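Local coordinates for protein beta 1-3 glucanase (PDB 5H4E) that probably hydrolyses beta-1,3-glucan chains, as expected of a bacterial beta-1,3-glucanase domain of glycoside hydrolase family 64, at residues Pro3-Phe8 / Tyr86-Lys91; Tyr21-Ile26 / Cys79-Gln84; Asp56-Gly61 / Thr71-Asn76; Asp156-Pro161 / Tyr176-Thr181; Lys300-Ala305 / Asp352-Phe357. One frame throughout, in Å; residues are numbered along the deposited sequence.

How the contacts relate
Contacts 1, 2 and 3 are nested along the chain: contact 3 lies within the loop that contact 2 closes, and contact 2 within the loop that contact 1 closes. Their second segments, 71-76, 79-84 and 86-91, follow one another, yet the centres of contacts 1 and 2 are 19 Å apart and those of contacts 2 and 3 are 20 Å apart. Contacts 1 and 4 reach the same five-stranded mixed sheet at its two outermost strands, 86-92 and 173-177. Contact 5 packs helix 294-309 against the loop before strand 361-363, across the chain's centre from contacts 2 and 3, about 7 Å from contact 4 at the nearest atoms.

Contact 1: Pro3-Phe8 / Tyr86-Lys91; sequences PLKSGF and YAYIPK
Strand 86-92, an outermost strand of the five-stranded mixed sheet, carries the side chains of Y86 and Y88, and the N-terminal arm lays P3, K5 and F8 against them. CG of P3 stands almost exactly above the centre of the Y86 ring, 3.5 Å from its centroid and 5° off the normal, a CH-pi contact. K5 treats Y88 alike: its chain runs across the ring at about a right angle, with CD 3.5 Å from the centroid, while Y86 CD2 lies on the opposite face. A bend at chi3 (57°) then carries the K5 ammonium out toward the rim, NZ 4.6 Å from the centroid, an off-centre cation-pi contact. At the far end of the arm F8 CD2 packs 4.0 Å from Y88 CB, and F8 CE2 reaches P90 CB. A type II turn from K5 to F8, closed by F8 N to K5 O, puts G7 at phi 94°, a positive value that suits glycine. One water links the two segments, donating to L4 O at 2.7 Å and lying 2.9 Å from Y88 OH. Beyond the turn, strand 9-16 pairs with this strand through V9 and L11. Between these two segments the arm thus rests on aliphatic carbons over electron-rich rings, without a direct hydrogen bond; P3 O to T10 OG1 and K5 NZ to N46 O add polar ties outside them.

Contact 2: Tyr21-Ile26 / Cys79-Gln84; sequences YSNDQI and CKASQQ
N23, D24 and I26 meet K80, A81 and S82 where a short 3-10 turn (23-25) leads into strand 26-33, beside the antiparallel strand 79-80 of the large curled sheet. The inner part is close and largely backbone-made. A81 N gives I26 O a bond of 2.8 Å (N-H...O 157°), and K80 CA adds a C-H...O contact to the same oxygen at 3.3 Å. The methyl of A81 wedges between N23 and I26, its CB 3.8 Å from N23 CB and 4.1 Å from I26 CB; I26 itself packs on I99 and Y101 of strand 95-101. S82 N reaches N23 O by a bent, weak bond as the chain curls through helical backbone angles at 81-83.

The outer side is polar and looser. D24 lies exposed, and the extended chain of K80 passes it obliquely, its CD 3.4 Å from D24 OD1 and its NZ in a long salt bridge to D24 OD2, 3.6 Å. A water takes a hydrogen from N23 ND2 and holds A81 O only weakly, whereas N23 OD1 accepts from ND2 of N15. The exception on this face is short: D24, with CG set opposite its own N (chi1 -159°), presents the anti lone pair of OD1 to the hydroxyl of S82, OG to OD1 2.7 Å.

Contact 3: Asp56-Gly61 / Thr71-Asn76; sequences DNDAAG and TFNYSN
D58 and N73 join by their side chains, and G61 and N76 by carbonyl and amide, where the loop leading into the two-stranded hairpin 63-67/70-74 folds back on the hairpin's second strand. N73 ND2 donates to D58 OD1 at 3.1 Å along a nearly straight path (164°); the oxygen is met on its anti side, somewhat out of the carboxylate plane, but lies in the plane of the N73 amide. The two chains cross at about a right angle. The other end of that amide is occupied too, OD1 bonding to OG1 of T64. N76 ND2 gives G61 O a stronger-looking bond of 2.8 Å, the donor nearly in line with the carbonyl. N57 works differently: OD1 takes a weak, bent bond from S75 N at 3.2 Å, while its ND2 is spent on O of V109. D56 O is shared between a bridging water, which it meets at 2.8 Å and which then accepts from N76 N, and a C-H...O contact from S75 CA at 3.5 Å. D56's carboxylate turns away to K53 and Y77, and OG of S75 is bonded to O of I107. All three direct bonds are donated by the hairpin segment, to a carboxylate, an amide and a carbonyl oxygen. The contact therefore depends on directional polar bonds, with hardly any apolar packing.

Contact 4: Asp156-Pro161 / Tyr176-Thr181; sequences DQFCYP and YGDTGT
F158, its CG trans to N across CA-CB (chi1 173°), extends its ring to the carboxylate of D178, whose CG sits beside its own N (chi1 -51°). Together these torsions bring D178 OD2 to the rim of the ring, near its plane, 3.7 Å from F158 CE1, with ring and carboxylate planes 67° apart. The C-H edge of an aromatic ring is slightly positive, which would favour a carboxylate oxygen there. The same oxygen rests 3.3 Å from P161 CA. Its polar partners lie just beyond: OD2 is bridged to NH2 of R154 and accepts from N of Y162, so one buried oxygen is gripped by a charge and a backbone N-H while carbon packs round it. The P161 ring packs alongside, CB 4.0 Å from D178 CB and 3.4 Å from G180 O. Y160 N lies over one face of F158, 4.3 Å above the ring plane. No hydrogen bond crosses directly between the two segments.

P161 and D178 bracket the open end of the antiparallel pair 162-168/173-177, whose second strand is outermost in the mixed sheet. T181 is the N-cap of helix 182-192, OG1 bonding to N of D184; L185 of that helix touches both F158 and P161, while P161 also bonds through its backbone to G374 of strand 366-374.

Contact 5: Lys300-Ala305 / Asp352-Phe357; sequences KAQVCA and DDVFDF
Q302 OE1 touches two carbons, V354 CG1 and F355 CE1, each 3.3 Å away, with no hydrogen bond crossing between segments 300-305 and 352-357. The Q302 chain bends at chi2 (-90°) to bring its amide steeply up to F355: NE2 sits over one face of the ring, 3.7 Å from CE1, and the amide and ring planes stand 74° apart. V354 is the central apolar residue of the contact. Its CG1 lies trans to N (chi1 169°) and faces Q302, while CG2 turns to the helix, 3.4 Å from A301 O and 3.9 Å from A301 CB. A305, one turn on, adds its methyl at 3.8 Å from V354 CB. Past V354 the chain turns through F355 and D356 in left-handed backbone angles. R309, at the end of the same helix, binds V354 O and bridges to D352 OD1. The contact itself is van der Waals packing, partly against polar atoms, and R309 adds a polar tie between helix and loop.

Contact 1: Pro3-Phe8 / Tyr86-Lys91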
# COMPACT_ATOMS: atom_id res chain seq x y z
N PRO A 3 -21.64 15.44 4.28
CA PRO A 3 -21.53 16.88 4.51
C PRO A 3 -20.28 17.44 3.86
O PRO A 3 -19.20 16.84 3.97
CB PRO A 3 -21.47 16.99 6.03
CG PRO A 3 -20.99 15.66 6.49
CD PRO A 3 -21.57 14.68 5.54
N LEU A 4 -20.41 18.57 3.18
CA LEU A 4 -19.29 19.16 2.47
C LEU A 4 -18.94 20.53 3.03
O LEU A 4 -19.78 21.22 3.60
CB LEU A 4 -19.61 19.27 0.98
CG LEU A 4 -20.12 17.94 0.41
CD1 LEU A 4 -20.73 18.13 -0.95
CD2 LEU A 4 -18.98 16.91 0.37
N LYS A 5 -17.67 20.89 2.89
CA LYS A 5 -17.21 22.22 3.27
C LYS A 5 -16.50 22.80 2.08
O LYS A 5 -15.68 22.12 1.48
CB LYS A 5 -16.28 22.17 4.48
CG LYS A 5 -16.99 22.39 5.79
CD LYS A 5 -16.13 21.98 6.98
CE LYS A 5 -14.81 22.72 7.00
NZ LYS A 5 -14.20 22.64 8.36
N SER A 6 -16.80 24.05 1.74
CA SER A 6 -16.10 24.70 0.66
C SER A 6 -14.60 24.67 0.95
O SER A 6 -14.16 25.07 2.03
CB SER A 6 -16.60 26.13 0.46
OG SER A 6 -16.12 26.65 -0.77
N GLY A 7 -13.82 24.17 -0.00
CA GLY A 7 -12.37 24.16 0.14
C GLY A 7 -11.81 22.88 0.72
O GLY A 7 -10.60 22.77 0.93
N PHE A 8 -12.68 21.91 0.99
CA PHE A 8 -12.27 20.63 1.57
C PHE A 8 -12.80 19.47 0.76
O PHE A 8 -13.70 19.64 -0.07
CB PHE A 8 -12.77 20.51 3.01
CG PHE A 8 -12.12 21.46 3.96
CD1 PHE A 8 -12.51 22.79 4.01
CD2 PHE A 8 -11.11 21.03 4.80
CE1 PHE A 8 -11.90 23.68 4.88
CE2 PHE A 8 -10.50 21.91 5.68
CZ PHE A 8 -10.90 23.24 5.72
N TYR A 86 -17.38 10.99 9.53
CA TYR A 86 -16.72 11.52 8.34
C TYR A 86 -15.54 12.40 8.76
O TYR A 86 -15.51 12.93 9.87
CB TYR A 86 -17.70 12.32 7.49
CG TYR A 86 -18.36 13.42 8.29
CD1 TYR A 86 -19.53 13.18 9.01
CD2 TYR A 86 -17.79 14.69 8.38
CE1 TYR A 86 -20.13 14.18 9.78
CE2 TYR A 86 -18.38 15.71 9.15
CZ TYR A 86 -19.55 15.44 9.84
OH TYR A 86 -20.14 16.42 10.60
N ALA A 87 -14.60 12.56 7.84
CA ALA A 87 -13.47 13.46 8.00
C ALA A 87 -13.45 14.52 6.89
O ALA A 87 -13.87 14.24 5.76
CB ALA A 87 -12.17 12.68 8.00
N TYR A 88 -13.00 15.72 7.23
CA TYR A 88 -12.67 16.72 6.21
C TYR A 88 -11.17 16.73 6.00
O TYR A 88 -10.43 16.70 6.97
CB TYR A 88 -13.10 18.13 6.62
CG TYR A 88 -14.57 18.31 6.90
CD1 TYR A 88 -15.50 18.32 5.85
CD2 TYR A 88 -15.04 18.51 8.19
CE1 TYR A 88 -16.84 18.51 6.09
CE2 TYR A 88 -16.39 18.69 8.45
CZ TYR A 88 -17.28 18.70 7.39
OH TYR A 88 -18.62 18.87 7.61
N ILE A 89 -10.71 16.75 4.75
CA ILE A 89 -9.28 17.02 4.51
C ILE A 89 -9.08 18.23 3.63
O ILE A 89 -9.89 18.49 2.72
CB ILE A 89 -8.52 15.80 3.86
CG1 ILE A 89 -9.19 15.37 2.57
CG2 ILE A 89 -8.44 14.64 4.83
CD1 ILE A 89 -8.26 14.55 1.68
N PRO A 90 -8.02 19.00 3.91
CA PRO A 90 -7.52 20.05 3.03
C PRO A 90 -6.46 19.43 2.15
O PRO A 90 -6.28 18.21 2.25
CB PRO A 90 -6.93 21.06 4.00
CG PRO A 90 -6.31 20.17 5.04
CD PRO A 90 -7.24 18.95 5.16
N LYS A 91 -5.77 20.21 1.32
CA LYS A 91 -4.59 19.71 0.61
C LYS A 91 -3.67 19.04 1.63
O LYS A 91 -3.52 19.53 2.75
CB LYS A 91 -3.86 20.84 -0.11
CG LYS A 91 -4.66 21.54 -1.20
CD LYS A 91 -4.81 20.67 -2.42
CE LYS A 91 -5.46 21.46 -3.57
NZ LYS A 91 -4.69 22.68 -3.94
O HOH W 1 -20.43 20.65 6.18

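Contact 2: Tyr21-Ile26 / Cys79-Gln84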
# COMPACT_ATOMS: atom_id res chain seq x y z
N TYR A 21 -19.70 -4.96 13.94
CA TYR A 21 -19.31 -3.78 14.72
C TYR A 21 -20.30 -2.63 14.52
O TYR A 21 -20.80 -2.43 13.41
CB TYR A 21 -17.89 -3.31 14.35
CG TYR A 21 -16.80 -4.34 14.54
CD1 TYR A 21 -16.21 -4.55 15.79
CD2 TYR A 21 -16.36 -5.11 13.46
CE1 TYR A 21 -15.21 -5.49 15.95
CE2 TYR A 21 -15.37 -6.05 13.62
CZ TYR A 21 -14.79 -6.24 14.86
OH TYR A 21 -13.80 -7.18 15.01
N SER A 22 -20.57 -1.89 15.59
CA SER A 22 -21.39 -0.68 15.51
C SER A 22 -20.48 0.51 15.21
O SER A 22 -19.27 0.38 15.29
CB SER A 22 -22.16 -0.44 16.82
OG SER A 22 -21.26 -0.21 17.88
N ASN A 23 -21.05 1.66 14.87
CA ASN A 23 -20.24 2.84 14.63
C ASN A 23 -19.49 3.30 15.88
O ASN A 23 -18.46 3.97 15.81
CB ASN A 23 -21.10 3.98 14.08
CG ASN A 23 -21.48 3.77 12.63
OD1 ASN A 23 -21.13 2.76 12.03
ND2 ASN A 23 -22.21 4.71 12.06
N ASP A 24 -20.02 2.93 17.04
CA ASP A 24 -19.35 3.17 18.31
C ASP A 24 -18.12 2.27 18.49
O ASP A 24 -17.35 2.45 19.43
CB ASP A 24 -20.34 2.96 19.46
CG ASP A 24 -19.91 3.67 20.73
OD1 ASP A 24 -19.68 4.90 20.69
OD2 ASP A 24 -19.80 2.98 21.76
N GLN A 25 -17.95 1.31 17.58
CA GLN A 25 -16.83 0.37 17.66
C GLN A 25 -15.85 0.53 16.49
O GLN A 25 -14.96 -0.30 16.29
CB GLN A 25 -17.35 -1.06 17.71
CG GLN A 25 -18.22 -1.32 18.94
CD GLN A 25 -18.93 -2.65 18.89
OE1 GLN A 25 -19.34 -3.11 17.83
NE2 GLN A 25 -19.10 -3.27 20.06
N ILE A 26 -16.03 1.59 15.72
CA ILE A 26 -15.16 1.88 14.59
C ILE A 26 -14.40 3.17 14.87
O ILE A 26 -15.02 4.18 15.22
CB ILE A 26 -15.96 1.99 13.28
CG1 ILE A 26 -16.65 0.66 12.98
CG2 ILE A 26 -15.05 2.40 12.12
CD1 ILE A 26 -17.62 0.73 11.80
N CYS A 79 -10.97 8.86 16.46
CA CYS A 79 -12.34 9.31 16.69
C CYS A 79 -13.32 8.17 16.39
O CYS A 79 -13.17 7.49 15.38
CB CYS A 79 -12.65 10.54 15.82
SG CYS A 79 -14.35 11.17 15.92
N LYS A 80 -14.30 7.95 17.26
CA LYS A 80 -15.33 6.94 17.00
C LYS A 80 -16.24 7.41 15.86
O LYS A 80 -16.58 8.59 15.80
CB LYS A 80 -16.19 6.67 18.24
CG LYS A 80 -15.49 5.92 19.37
CD LYS A 80 -16.41 5.73 20.58
CE LYS A 80 -15.70 4.90 21.65
NZ LYS A 80 -16.60 4.35 22.71
N ALA A 81 -16.65 6.49 14.99
CA ALA A 81 -17.59 6.84 13.93
C ALA A 81 -18.89 7.40 14.52
O ALA A 81 -19.57 8.22 13.90
CB ALA A 81 -17.88 5.64 13.04
N SER A 82 -19.22 6.97 15.73
CA SER A 82 -20.45 7.43 16.38
C SER A 82 -20.35 8.89 16.82
O SER A 82 -21.36 9.59 16.85
CB SER A 82 -20.79 6.52 17.56
OG SER A 82 -19.76 6.54 18.53
N GLN A 83 -19.14 9.36 17.14
CA GLN A 83 -18.91 10.78 17.40
C GLN A 83 -18.94 11.59 16.10
O GLN A 83 -19.64 12.59 16.00
CB GLN A 83 -17.57 11.02 18.11
CG GLN A 83 -17.20 12.51 18.20
CD GLN A 83 -16.04 12.81 19.15
OE1 GLN A 83 -15.39 11.90 19.66
NE2 GLN A 83 -15.77 14.09 19.37
N GLN A 84 -18.17 11.15 15.11
CA GLN A 84 -18.21 11.78 13.79
C GLN A 84 -17.81 10.73 12.75
O GLN A 84 -16.73 10.16 12.84
CB GLN A 84 -17.28 12.99 13.73
CG GLN A 84 -17.37 13.77 12.41
CD GLN A 84 -16.65 15.10 12.46
OE1 GLN A 84 -16.96 15.95 13.31
NE2 GLN A 84 -15.69 15.30 11.56
O HOH W 2 -22.80 7.13 13.16

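Contact 3: Asp56-Gly61 / Thr71-Asn76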
# COMPACT_ATOMS: atom_id res chain seq x y z
N ASP A 56 2.23 14.54 22.68
CA ASP A 56 0.91 13.95 22.46
C ASP A 56 0.75 12.55 23.05
O ASP A 56 -0.36 12.13 23.38
CB ASP A 56 0.60 13.92 20.96
CG ASP A 56 0.27 15.29 20.40
OD1 ASP A 56 -0.33 16.09 21.16
OD2 ASP A 56 0.62 15.58 19.23
N ASN A 57 1.86 11.83 23.20
CA ASN A 57 1.83 10.48 23.79
C ASN A 57 1.31 10.49 25.23
O ASN A 57 0.70 9.52 25.68
CB ASN A 57 3.22 9.85 23.75
CG ASN A 57 3.71 9.57 22.35
OD1 ASN A 57 2.91 9.29 21.44
ND2 ASN A 57 5.01 9.63 22.15
N ASP A 58 1.53 11.59 25.94
CA ASP A 58 1.21 11.65 27.37
C ASP A 58 0.05 12.58 27.71
O ASP A 58 -0.41 12.60 28.86
CB ASP A 58 2.44 12.09 28.16
CG ASP A 58 3.61 11.15 28.01
OD1 ASP A 58 3.39 9.92 28.12
OD2 ASP A 58 4.74 11.63 27.78
N ALA A 59 -0.42 13.34 26.73
CA ALA A 59 -1.50 14.29 26.95
C ALA A 59 -2.79 13.62 27.43
O ALA A 59 -2.92 12.40 27.38
CB ALA A 59 -1.77 15.08 25.66
N ALA A 60 -3.73 14.42 27.92
CA ALA A 60 -5.01 13.92 28.42
C ALA A 60 -5.75 13.05 27.40
O ALA A 60 -5.91 13.44 26.24
CB ALA A 60 -5.90 15.09 28.85
N GLY A 61 -6.20 11.89 27.86
CA GLY A 61 -6.93 10.96 27.01
C GLY A 61 -6.04 10.06 26.17
O GLY A 61 -6.49 9.47 25.20
N THR A 71 5.50 -1.33 29.49
CA THR A 71 4.27 -0.54 29.48
C THR A 71 4.53 0.87 28.89
O THR A 71 5.48 1.55 29.31
CB THR A 71 3.69 -0.42 30.90
OG1 THR A 71 3.39 -1.73 31.39
CG2 THR A 71 2.41 0.43 30.93
N PHE A 72 3.72 1.29 27.93
CA PHE A 72 3.94 2.58 27.26
C PHE A 72 2.67 3.40 27.05
O PHE A 72 1.56 2.86 27.02
CB PHE A 72 4.63 2.36 25.91
CG PHE A 72 5.66 1.27 25.90
CD1 PHE A 72 6.98 1.53 26.25
CD2 PHE A 72 5.31 -0.03 25.54
CE1 PHE A 72 7.94 0.53 26.24
CE2 PHE A 72 6.26 -1.04 25.53
CZ PHE A 72 7.58 -0.76 25.88
N ASN A 73 2.85 4.71 26.87
CA ASN A 73 1.78 5.64 26.52
C ASN A 73 1.80 6.01 25.04
O ASN A 73 2.87 6.20 24.46
CB ASN A 73 1.88 6.94 27.34
CG ASN A 73 1.51 6.75 28.80
OD1 ASN A 73 0.95 5.73 29.20
ND2 ASN A 73 1.79 7.77 29.61
N TYR A 74 0.63 6.14 24.43
CA TYR A 74 0.57 6.48 23.01
C TYR A 74 -0.37 7.63 22.75
O TYR A 74 -1.31 7.84 23.50
CB TYR A 74 0.12 5.27 22.18
CG TYR A 74 0.97 4.04 22.39
CD1 TYR A 74 0.75 3.20 23.48
CD2 TYR A 74 1.98 3.71 21.49
CE1 TYR A 74 1.52 2.06 23.67
CE2 TYR A 74 2.76 2.58 21.68
CZ TYR A 74 2.52 1.76 22.77
OH TYR A 74 3.29 0.63 22.96
N SER A 75 -0.11 8.36 21.66
CA SER A 75 -1.01 9.43 21.23
C SER A 75 -2.42 8.89 21.01
O SER A 75 -2.65 7.67 21.00
CB SER A 75 -0.51 10.06 19.94
OG SER A 75 -0.54 9.10 18.89
N ASN A 76 -3.37 9.79 20.83
CA ASN A 76 -4.73 9.36 20.60
C ASN A 76 -5.38 10.31 19.62
O ASN A 76 -6.08 11.25 20.01
CB ASN A 76 -5.51 9.28 21.91
CG ASN A 76 -6.86 8.61 21.73
OD1 ASN A 76 -7.20 8.13 20.64
ND2 ASN A 76 -7.65 8.57 22.80
O HOH W 3 -2.90 12.41 22.20

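Contact 4: Asp156-Pro161 / Tyr176-Thr181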
# COMPACT_ATOMS: atom_id res chain seq x y z
N ASP A 156 0.77 -4.60 2.47
CA ASP A 156 1.26 -5.20 3.71
C ASP A 156 0.40 -6.37 4.20
O ASP A 156 0.92 -7.31 4.81
CB ASP A 156 1.35 -4.14 4.82
CG ASP A 156 2.57 -3.25 4.69
OD1 ASP A 156 3.41 -3.50 3.82
OD2 ASP A 156 2.69 -2.29 5.48
N GLN A 157 -0.90 -6.30 3.96
CA GLN A 157 -1.83 -7.24 4.58
C GLN A 157 -3.21 -7.27 3.93
O GLN A 157 -3.59 -6.36 3.18
CB GLN A 157 -2.00 -6.88 6.07
CG GLN A 157 -2.59 -5.50 6.22
CD GLN A 157 -3.20 -5.24 7.59
OE1 GLN A 157 -2.63 -5.61 8.62
NE2 GLN A 157 -4.35 -4.59 7.60
N PHE A 158 -3.96 -8.33 4.24
CA PHE A 158 -5.41 -8.32 4.18
C PHE A 158 -5.97 -8.63 5.56
O PHE A 158 -5.75 -9.74 6.09
CB PHE A 158 -5.97 -9.32 3.19
CG PHE A 158 -7.47 -9.44 3.25
CD1 PHE A 158 -8.27 -8.60 2.50
CD2 PHE A 158 -8.07 -10.38 4.07
CE1 PHE A 158 -9.66 -8.68 2.58
CE2 PHE A 158 -9.45 -10.48 4.15
CZ PHE A 158 -10.25 -9.63 3.41
N CYS A 159 -6.73 -7.70 6.12
CA CYS A 159 -7.38 -7.92 7.42
C CYS A 159 -8.90 -8.00 7.28
O CYS A 159 -9.50 -8.99 7.67
CB CYS A 159 -7.00 -6.82 8.42
SG CYS A 159 -7.80 -7.02 10.02
N TYR A 160 -9.53 -6.95 6.74
CA TYR A 160 -10.97 -7.00 6.50
C TYR A 160 -11.29 -6.36 5.15
O TYR A 160 -10.52 -5.53 4.67
CB TYR A 160 -11.76 -6.32 7.64
CG TYR A 160 -11.51 -4.83 7.88
CD1 TYR A 160 -12.04 -3.87 7.02
CD2 TYR A 160 -10.79 -4.39 8.99
CE1 TYR A 160 -11.84 -2.51 7.24
CE2 TYR A 160 -10.58 -3.03 9.23
CZ TYR A 160 -11.11 -2.09 8.34
OH TYR A 160 -10.93 -0.75 8.56
N PRO A 161 -12.40 -6.76 4.52
CA PRO A 161 -12.68 -6.21 3.19
C PRO A 161 -13.09 -4.74 3.23
O PRO A 161 -13.90 -4.35 4.08
CB PRO A 161 -13.83 -7.08 2.68
CG PRO A 161 -14.49 -7.60 3.91
CD PRO A 161 -13.38 -7.79 4.90
N TYR A 176 -13.14 1.32 -6.16
CA TYR A 176 -12.13 0.28 -6.20
C TYR A 176 -11.89 -0.29 -4.81
O TYR A 176 -11.83 0.46 -3.83
CB TYR A 176 -10.80 0.80 -6.75
CG TYR A 176 -10.82 1.28 -8.18
CD1 TYR A 176 -11.75 0.79 -9.09
CD2 TYR A 176 -9.89 2.20 -8.63
CE1 TYR A 176 -11.76 1.22 -10.41
CE2 TYR A 176 -9.89 2.64 -9.95
CZ TYR A 176 -10.83 2.15 -10.83
OH TYR A 176 -10.85 2.57 -12.14
N GLY A 177 -11.77 -1.61 -4.73
CA GLY A 177 -11.42 -2.28 -3.48
C GLY A 177 -11.84 -3.73 -3.49
O GLY A 177 -12.09 -4.31 -4.56
N ASP A 178 -11.88 -4.34 -2.30
CA ASP A 178 -12.18 -5.77 -2.16
C ASP A 178 -13.62 -6.09 -2.50
O ASP A 178 -14.51 -5.27 -2.27
CB ASP A 178 -11.93 -6.25 -0.73
CG ASP A 178 -10.56 -5.87 -0.23
OD1 ASP A 178 -9.60 -5.96 -1.01
OD2 ASP A 178 -10.45 -5.45 0.94
N THR A 179 -13.86 -7.30 -2.98
CA THR A 179 -15.21 -7.83 -3.07
C THR A 179 -15.31 -9.08 -2.22
O THR A 179 -14.39 -9.89 -2.20
CB THR A 179 -15.61 -8.19 -4.51
OG1 THR A 179 -14.77 -9.26 -4.97
CG2 THR A 179 -15.46 -6.99 -5.40
N GLY A 180 -16.43 -9.25 -1.51
CA GLY A 180 -16.63 -10.45 -0.72
C GLY A 180 -16.52 -10.21 0.77
O GLY A 180 -16.04 -9.17 1.19
N THR A 181 -16.97 -11.19 1.55
CA THR A 181 -16.85 -11.15 3.00
C THR A 181 -15.47 -11.63 3.47
O THR A 181 -14.75 -12.32 2.75
CB THR A 181 -17.91 -12.04 3.70
OG1 THR A 181 -17.54 -13.42 3.53
CG2 THR A 181 -19.31 -11.80 3.12

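Contact 5: Lys300-Ala305 / Asp352-Phe357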
# COMPACT_ATOMS: atom_id res chain seq x y z
N LYS A 300 12.68 1.02 -13.02
CA LYS A 300 12.69 0.13 -11.85
C LYS A 300 11.27 -0.33 -11.49
O LYS A 300 11.07 -1.48 -11.09
CB LYS A 300 13.35 0.84 -10.66
CG LYS A 300 14.86 1.01 -10.83
CD LYS A 300 15.49 1.85 -9.73
CE LYS A 300 16.92 2.20 -10.10
NZ LYS A 300 17.69 2.78 -8.96
N ALA A 301 10.29 0.56 -11.64
CA ALA A 301 8.90 0.23 -11.34
C ALA A 301 8.40 -0.86 -12.29
O ALA A 301 7.75 -1.83 -11.87
CB ALA A 301 8.03 1.47 -11.44
N GLN A 302 8.69 -0.69 -13.57
CA GLN A 302 8.25 -1.65 -14.57
C GLN A 302 8.91 -3.01 -14.36
O GLN A 302 8.25 -4.04 -14.45
CB GLN A 302 8.54 -1.13 -15.96
CG GLN A 302 7.74 0.09 -16.30
CD GLN A 302 6.43 -0.27 -16.96
OE1 GLN A 302 6.14 -1.45 -17.20
NE2 GLN A 302 5.62 0.74 -17.29
N VAL A 303 10.21 -3.00 -14.08
CA VAL A 303 10.95 -4.25 -13.92
C VAL A 303 10.49 -4.98 -12.65
O VAL A 303 10.23 -6.19 -12.67
CB VAL A 303 12.48 -3.99 -13.89
CG1 VAL A 303 13.24 -5.22 -13.46
CG2 VAL A 303 12.95 -3.52 -15.30
N CYS A 304 10.34 -4.25 -11.56
CA CYS A 304 9.84 -4.87 -10.34
C CYS A 304 8.46 -5.50 -10.55
O CYS A 304 8.22 -6.66 -10.18
CB CYS A 304 9.78 -3.84 -9.21
SG CYS A 304 9.25 -4.53 -7.64
N ALA A 305 7.55 -4.74 -11.14
CA ALA A 305 6.20 -5.23 -11.40
C ALA A 305 6.24 -6.45 -12.31
O ALA A 305 5.49 -7.40 -12.12
CB ALA A 305 5.33 -4.14 -12.01
N ASP A 352 2.12 -2.09 -8.15
CA ASP A 352 0.98 -2.64 -8.87
C ASP A 352 0.29 -1.58 -9.74
O ASP A 352 -0.55 -1.93 -10.57
CB ASP A 352 -0.02 -3.27 -7.90
CG ASP A 352 -0.51 -4.64 -8.37
OD1 ASP A 352 -0.46 -4.91 -9.60
OD2 ASP A 352 -0.93 -5.46 -7.52
N ASP A 353 0.64 -0.31 -9.55
CA ASP A 353 0.05 0.75 -10.36
C ASP A 353 0.73 0.84 -11.74
O ASP A 353 0.30 1.61 -12.61
CB ASP A 353 0.09 2.10 -9.62
CG ASP A 353 1.49 2.53 -9.23
OD1 ASP A 353 2.33 1.67 -8.88
OD2 ASP A 353 1.75 3.75 -9.27
N VAL A 354 1.77 0.03 -11.94
CA VAL A 354 2.36 -0.08 -13.28
C VAL A 354 1.28 -0.57 -14.25
O VAL A 354 0.68 -1.62 -14.03
CB VAL A 354 3.57 -1.02 -13.31
CG1 VAL A 354 3.98 -1.31 -14.74
CG2 VAL A 354 4.73 -0.39 -12.55
N PHE A 355 1.03 0.25 -15.28
CA PHE A 355 -0.01 0.02 -16.28
C PHE A 355 -1.40 -0.03 -15.64
O PHE A 355 -2.31 -0.68 -16.16
CB PHE A 355 0.28 -1.25 -17.08
CG PHE A 355 1.34 -1.06 -18.14
CD1 PHE A 355 2.51 -1.81 -18.13
CD2 PHE A 355 1.17 -0.12 -19.15
CE1 PHE A 355 3.49 -1.63 -19.11
CE2 PHE A 355 2.14 0.07 -20.13
CZ PHE A 355 3.30 -0.68 -20.11
N ASP A 356 -1.54 0.68 -14.52
CA ASP A 356 -2.83 1.03 -13.91
C ASP A 356 -3.67 -0.15 -13.44
O ASP A 356 -4.89 -0.17 -13.65
CB ASP A 356 -3.66 1.88 -14.89
CG ASP A 356 -2.87 3.04 -15.46
OD1 ASP A 356 -2.24 3.78 -14.68
OD2 ASP A 356 -2.87 3.20 -16.70
N PHE A 357 -3.04 -1.12 -12.79
CA PHE A 357 -3.78 -2.26 -12.26
C PHE A 357 -4.07 -2.13 -10.77
O PHE A 357 -4.67 -3.04 -10.15
CB PHE A 357 -3.02 -3.56 -12.55
CG PHE A 357 -3.02 -3.94 -14.01
CD1 PHE A 357 -4.17 -4.47 -14.60
CD2 PHE A 357 -1.89 -3.77 -14.79
CE1 PHE A 357 -4.18 -4.81 -15.94
CE2 PHE A 357 -1.89 -4.11 -16.14
CZ PHE A 357 -3.04 -4.62 -16.72